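Local coordinates for putative cell filamentation protein (Bartonella quintana, PDB 4N67) that binds ADP through a Fic domain and, as a putative translocated Bartonella effector, probably transfers AMP from ATP onto target proteins, at residues R36-F48 with Y61-T73. The protein carries 2 engineered substitutions. Numbering follows the deposited sequence.
Sequences RCAHETAREAVNF and YLRTIHWCLFHKT. Engineered in segment 61-73: Lys72 (natural residue Asn).
Between Phe48 and Tyr61 at one end and Cys37 and Thr73 at the other, two successive helices of the Fic fold, 30-48 and 59-70, cross with their short segment axes 8.7 Å apart at closest approach and 124° between their N-to-C directions. The contact illustrates an apolar helix-helix seam flanked by a hydrated, charged side. Thr41 directs its methyl CG2 over one face of the Phe70 ring in a CH-pi contact, 3.9 Å from the centroid, while Cys37 SG makes a sulfur-aromatic contact at that ring's edge; magnesium and ADP are bound nearby. Leu69 CD2 packs against Ala45 N, CA and CB in van der Waals contact. Farther along, Phe48, with CG anti to its backbone N (chi1 -171°), places CZ 3.8 Å from Ile65 CG1; Tyr61 OH sits at the edge of the Phe48 ring, and Cys68 SG approaches obliquely, 3.7 Å from Phe48 CE1. Met165 of helix 164-174 also touches Phe48 and Ala45. On the charged side, Glu44 bends at chi2 (-70°); water 2 joins its OE1 to Cys68 O, while water 1 accepts from Lys72 N, donates to Cys68 O and reaches Glu44 OE2 weakly. The engineered Lys72 stretches out to give NZ to the syn lone pair of Glu44 OE2 at 2.7 Å. Arg43 grips Glu40 side-on, and both carboxylates probably offset the like charges of Arg43 and Lys72. Direct polar bonding between the segments thus rests on an introduced lysine, the remainder on apolar, CH-pi, sulfur-aromatic and water-mediated contacts.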
# COMPACT_ATOMS: atom_id res chain seq x y z
N ARG A 36 13.69 2.48 12.94
CA ARG A 36 13.57 1.06 13.27
C ARG A 36 12.53 0.39 12.37
O ARG A 36 12.75 -0.67 11.81
CB ARG A 36 13.18 0.88 14.76
CG ARG A 36 12.90 -0.58 15.17
CD ARG A 36 14.04 -1.12 16.00
NE ARG A 36 13.76 -2.50 16.38
CZ ARG A 36 14.13 -3.56 15.68
NH1 ARG A 36 14.87 -3.45 14.58
NH2 ARG A 36 13.84 -4.77 16.12
N CYS A 37 11.39 1.03 12.22
CA CYS A 37 10.31 0.52 11.38
C CYS A 37 10.70 0.45 9.90
O CYS A 37 10.36 -0.53 9.21
CB CYS A 37 9.10 1.43 11.61
SG CYS A 37 7.71 1.13 10.54
N ALA A 38 11.40 1.46 9.42
CA ALA A 38 11.86 1.43 8.04
C ALA A 38 12.73 0.20 7.80
O ALA A 38 12.61 -0.50 6.79
CB ALA A 38 12.57 2.72 7.70
N HIS A 39 13.65 -0.06 8.74
CA HIS A 39 14.56 -1.19 8.64
C HIS A 39 13.83 -2.53 8.71
O HIS A 39 14.07 -3.46 7.90
CB HIS A 39 15.61 -1.06 9.77
CG HIS A 39 16.69 -2.09 9.76
ND1 HIS A 39 16.51 -3.39 10.20
CD2 HIS A 39 17.99 -1.99 9.42
CE1 HIS A 39 17.65 -4.04 10.12
NE2 HIS A 39 18.57 -3.22 9.65
N GLU A 40 12.88 -2.63 9.61
CA GLU A 40 12.12 -3.85 9.76
C GLU A 40 11.21 -4.11 8.60
O GLU A 40 11.18 -5.23 8.12
CB GLU A 40 11.40 -3.84 11.08
CG GLU A 40 12.52 -3.90 12.11
CD GLU A 40 13.44 -5.16 11.93
OE1 GLU A 40 12.99 -6.10 12.59
OE2 GLU A 40 14.54 -5.30 11.16
N THR A 41 10.51 -3.09 8.13
CA THR A 41 9.60 -3.31 6.98
C THR A 41 10.40 -3.66 5.71
O THR A 41 9.93 -4.44 4.87
CB THR A 41 8.70 -2.10 6.67
OG1 THR A 41 9.51 -0.93 6.42
CG2 THR A 41 7.83 -1.79 7.83
N ALA A 42 11.61 -3.11 5.55
CA ALA A 42 12.45 -3.48 4.41
C ALA A 42 12.82 -4.95 4.49
O ALA A 42 12.77 -5.69 3.48
CB ALA A 42 13.70 -2.60 4.36
N ARG A 43 13.21 -5.41 5.68
CA ARG A 43 13.57 -6.80 5.87
C ARG A 43 12.39 -7.73 5.68
O ARG A 43 12.50 -8.79 5.06
CB ARG A 43 14.21 -6.94 7.27
CG ARG A 43 14.77 -8.31 7.57
CD ARG A 43 15.52 -8.30 8.91
NE ARG A 43 14.56 -8.07 9.96
CZ ARG A 43 13.80 -9.01 10.50
NH1 ARG A 43 13.89 -10.28 10.13
NH2 ARG A 43 12.95 -8.67 11.47
N GLU A 44 11.22 -7.35 6.21
CA GLU A 44 10.03 -8.16 6.02
C GLU A 44 9.66 -8.23 4.55
O GLU A 44 9.19 -9.27 4.10
CB GLU A 44 8.85 -7.58 6.78
CG GLU A 44 9.01 -7.57 8.30
CD GLU A 44 8.97 -8.92 8.95
OE1 GLU A 44 8.80 -9.99 8.31
OE2 GLU A 44 9.12 -8.91 10.19
N ALA A 45 9.90 -7.15 3.81
CA ALA A 45 9.62 -7.19 2.36
C ALA A 45 10.55 -8.17 1.63
O ALA A 45 10.11 -8.95 0.77
CB ALA A 45 9.69 -5.80 1.78
N VAL A 46 11.84 -8.20 2.00
CA VAL A 46 12.76 -9.14 1.40
C VAL A 46 12.24 -10.56 1.63
O VAL A 46 12.20 -11.37 0.73
CB VAL A 46 14.20 -8.99 1.96
CG1 VAL A 46 15.09 -10.12 1.50
CG2 VAL A 46 14.79 -7.63 1.56
N ASN A 47 11.81 -10.84 2.86
CA ASN A 47 11.39 -12.19 3.20
C ASN A 47 10.04 -12.53 2.55
O ASN A 47 9.83 -13.65 2.09
CB ASN A 47 11.35 -12.36 4.73
CG ASN A 47 12.72 -12.22 5.39
OD1 ASN A 47 13.78 -12.28 4.73
ND2 ASN A 47 12.72 -12.02 6.71
N PHE A 48 9.14 -11.56 2.49
CA PHE A 48 7.81 -11.76 1.90
C PHE A 48 7.89 -12.03 0.41
O PHE A 48 7.07 -12.79 -0.12
CB PHE A 48 6.88 -10.57 2.17
CG PHE A 48 5.45 -10.81 1.77
CD1 PHE A 48 4.59 -11.50 2.61
CD2 PHE A 48 4.95 -10.36 0.57
CE1 PHE A 48 3.29 -11.74 2.25
CE2 PHE A 48 3.64 -10.58 0.22
CZ PHE A 48 2.81 -11.28 1.05
N TYR A 61 -5.82 -10.06 0.84
CA TYR A 61 -4.40 -10.16 0.57
C TYR A 61 -3.67 -8.87 0.95
O TYR A 61 -2.56 -8.91 1.49
CB TYR A 61 -4.18 -10.56 -0.90
CG TYR A 61 -2.73 -10.84 -1.24
CD1 TYR A 61 -1.99 -11.79 -0.57
CD2 TYR A 61 -2.10 -10.13 -2.26
CE1 TYR A 61 -0.66 -12.04 -0.89
CE2 TYR A 61 -0.78 -10.36 -2.60
CZ TYR A 61 -0.06 -11.31 -1.92
OH TYR A 61 1.24 -11.54 -2.29
N LEU A 62 -4.26 -7.71 0.63
CA LEU A 62 -3.66 -6.44 0.99
C LEU A 62 -3.49 -6.35 2.50
O LEU A 62 -2.42 -5.95 2.99
CB LEU A 62 -4.50 -5.29 0.46
CG LEU A 62 -3.87 -3.93 0.55
CD1 LEU A 62 -2.85 -3.71 -0.55
CD2 LEU A 62 -4.94 -2.86 0.45
N ARG A 63 -4.50 -6.80 3.24
CA ARG A 63 -4.38 -6.84 4.69
C ARG A 63 -3.27 -7.78 5.17
O ARG A 63 -2.53 -7.48 6.10
CB ARG A 63 -5.72 -7.22 5.31
CG ARG A 63 -6.79 -6.13 5.19
CD ARG A 63 -8.09 -6.55 5.87
NE ARG A 63 -9.01 -5.43 5.99
CZ ARG A 63 -9.97 -5.09 5.14
NH1 ARG A 63 -10.23 -5.81 4.06
NH2 ARG A 63 -10.73 -4.03 5.41
N THR A 64 -3.15 -8.92 4.52
CA THR A 64 -2.07 -9.86 4.84
C THR A 64 -0.70 -9.24 4.61
O THR A 64 0.20 -9.38 5.44
CB THR A 64 -2.22 -11.15 4.04
OG1 THR A 64 -3.33 -11.88 4.58
CG2 THR A 64 -1.00 -11.99 4.13
N ILE A 65 -0.50 -8.55 3.49
CA ILE A 65 0.75 -7.86 3.27
C ILE A 65 1.05 -6.87 4.37
O ILE A 65 2.15 -6.86 4.93
CB ILE A 65 0.78 -7.14 1.90
CG1 ILE A 65 0.68 -8.16 0.76
CG2 ILE A 65 2.02 -6.30 1.76
CD1 ILE A 65 0.41 -7.51 -0.58
N HIS A 66 0.07 -6.04 4.71
CA HIS A 66 0.29 -5.03 5.75
C HIS A 66 0.64 -5.74 7.06
O HIS A 66 1.53 -5.32 7.80
CB HIS A 66 -0.94 -4.17 5.95
CG HIS A 66 -0.70 -2.98 6.80
ND1 HIS A 66 -0.90 -2.98 8.17
CD2 HIS A 66 -0.28 -1.74 6.49
CE1 HIS A 66 -0.61 -1.79 8.65
NE2 HIS A 66 -0.23 -1.02 7.65
N TRP A 67 -0.06 -6.82 7.36
CA TRP A 67 0.21 -7.57 8.59
C TRP A 67 1.67 -8.10 8.56
O TRP A 67 2.41 -7.97 9.53
CB TRP A 67 -0.76 -8.73 8.78
CG TRP A 67 -0.52 -9.43 10.07
CD1 TRP A 67 -1.02 -9.06 11.29
CD2 TRP A 67 0.29 -10.57 10.28
NE1 TRP A 67 -0.55 -9.95 12.26
CE2 TRP A 67 0.25 -10.87 11.66
CE3 TRP A 67 1.07 -11.37 9.44
CZ2 TRP A 67 0.96 -11.95 12.23
CZ3 TRP A 67 1.81 -12.47 10.03
CH2 TRP A 67 1.73 -12.72 11.39
N CYS A 68 2.09 -8.71 7.46
CA CYS A 68 3.44 -9.27 7.39
C CYS A 68 4.47 -8.16 7.58
O CYS A 68 5.43 -8.31 8.34
CB CYS A 68 3.65 -10.01 6.08
SG CYS A 68 2.70 -11.54 5.94
N LEU A 69 4.27 -7.05 6.90
CA LEU A 69 5.26 -5.96 6.97
C LEU A 69 5.28 -5.28 8.33
O LEU A 69 6.36 -4.86 8.77
CB LEU A 69 5.02 -4.89 5.87
CG LEU A 69 5.13 -5.39 4.43
CD1 LEU A 69 4.86 -4.26 3.45
CD2 LEU A 69 6.46 -6.06 4.11
N PHE A 70 4.15 -5.18 9.01
CA PHE A 70 4.03 -4.32 10.17
C PHE A 70 3.71 -4.98 11.49
O PHE A 70 3.71 -4.29 12.52
CB PHE A 70 3.02 -3.19 9.92
CG PHE A 70 3.49 -2.19 8.93
CD1 PHE A 70 4.30 -1.16 9.34
CD2 PHE A 70 3.16 -2.28 7.58
CE1 PHE A 70 4.78 -0.22 8.43
CE2 PHE A 70 3.65 -1.35 6.68
CZ PHE A 70 4.48 -0.34 7.10
N HIS A 71 3.44 -6.27 11.53
CA HIS A 71 2.98 -6.86 12.79
C HIS A 71 3.98 -6.82 13.93
O HIS A 71 3.57 -6.82 15.08
CB HIS A 71 2.41 -8.26 12.64
CG HIS A 71 3.42 -9.31 12.56
ND1 HIS A 71 4.09 -9.65 11.40
CD2 HIS A 71 3.86 -10.18 13.51
CE1 HIS A 71 4.91 -10.66 11.65
NE2 HIS A 71 4.78 -11.00 12.91
N LYS A 72 5.28 -6.76 13.64
CA LYS A 72 6.25 -6.63 14.73
C LYS A 72 6.35 -5.19 15.23
O LYS A 72 6.93 -4.95 16.28
CB LYS A 72 7.62 -7.17 14.32
CG LYS A 72 7.52 -8.66 14.02
CD LYS A 72 8.80 -9.30 13.57
CE LYS A 72 8.51 -10.61 12.84
NZ LYS A 72 9.54 -11.02 11.84
N THR A 73 5.77 -4.24 14.49
CA THR A 73 5.82 -2.82 14.86
C THR A 73 4.52 -2.33 15.47
O THR A 73 4.54 -1.66 16.49
CB THR A 73 6.17 -1.98 13.59
OG1 THR A 73 7.46 -2.41 13.09
CG2 THR A 73 6.12 -0.48 13.86
O HOH W 1 6.45 -7.34 11.00
O HOH W 2 6.31 -11.14 8.85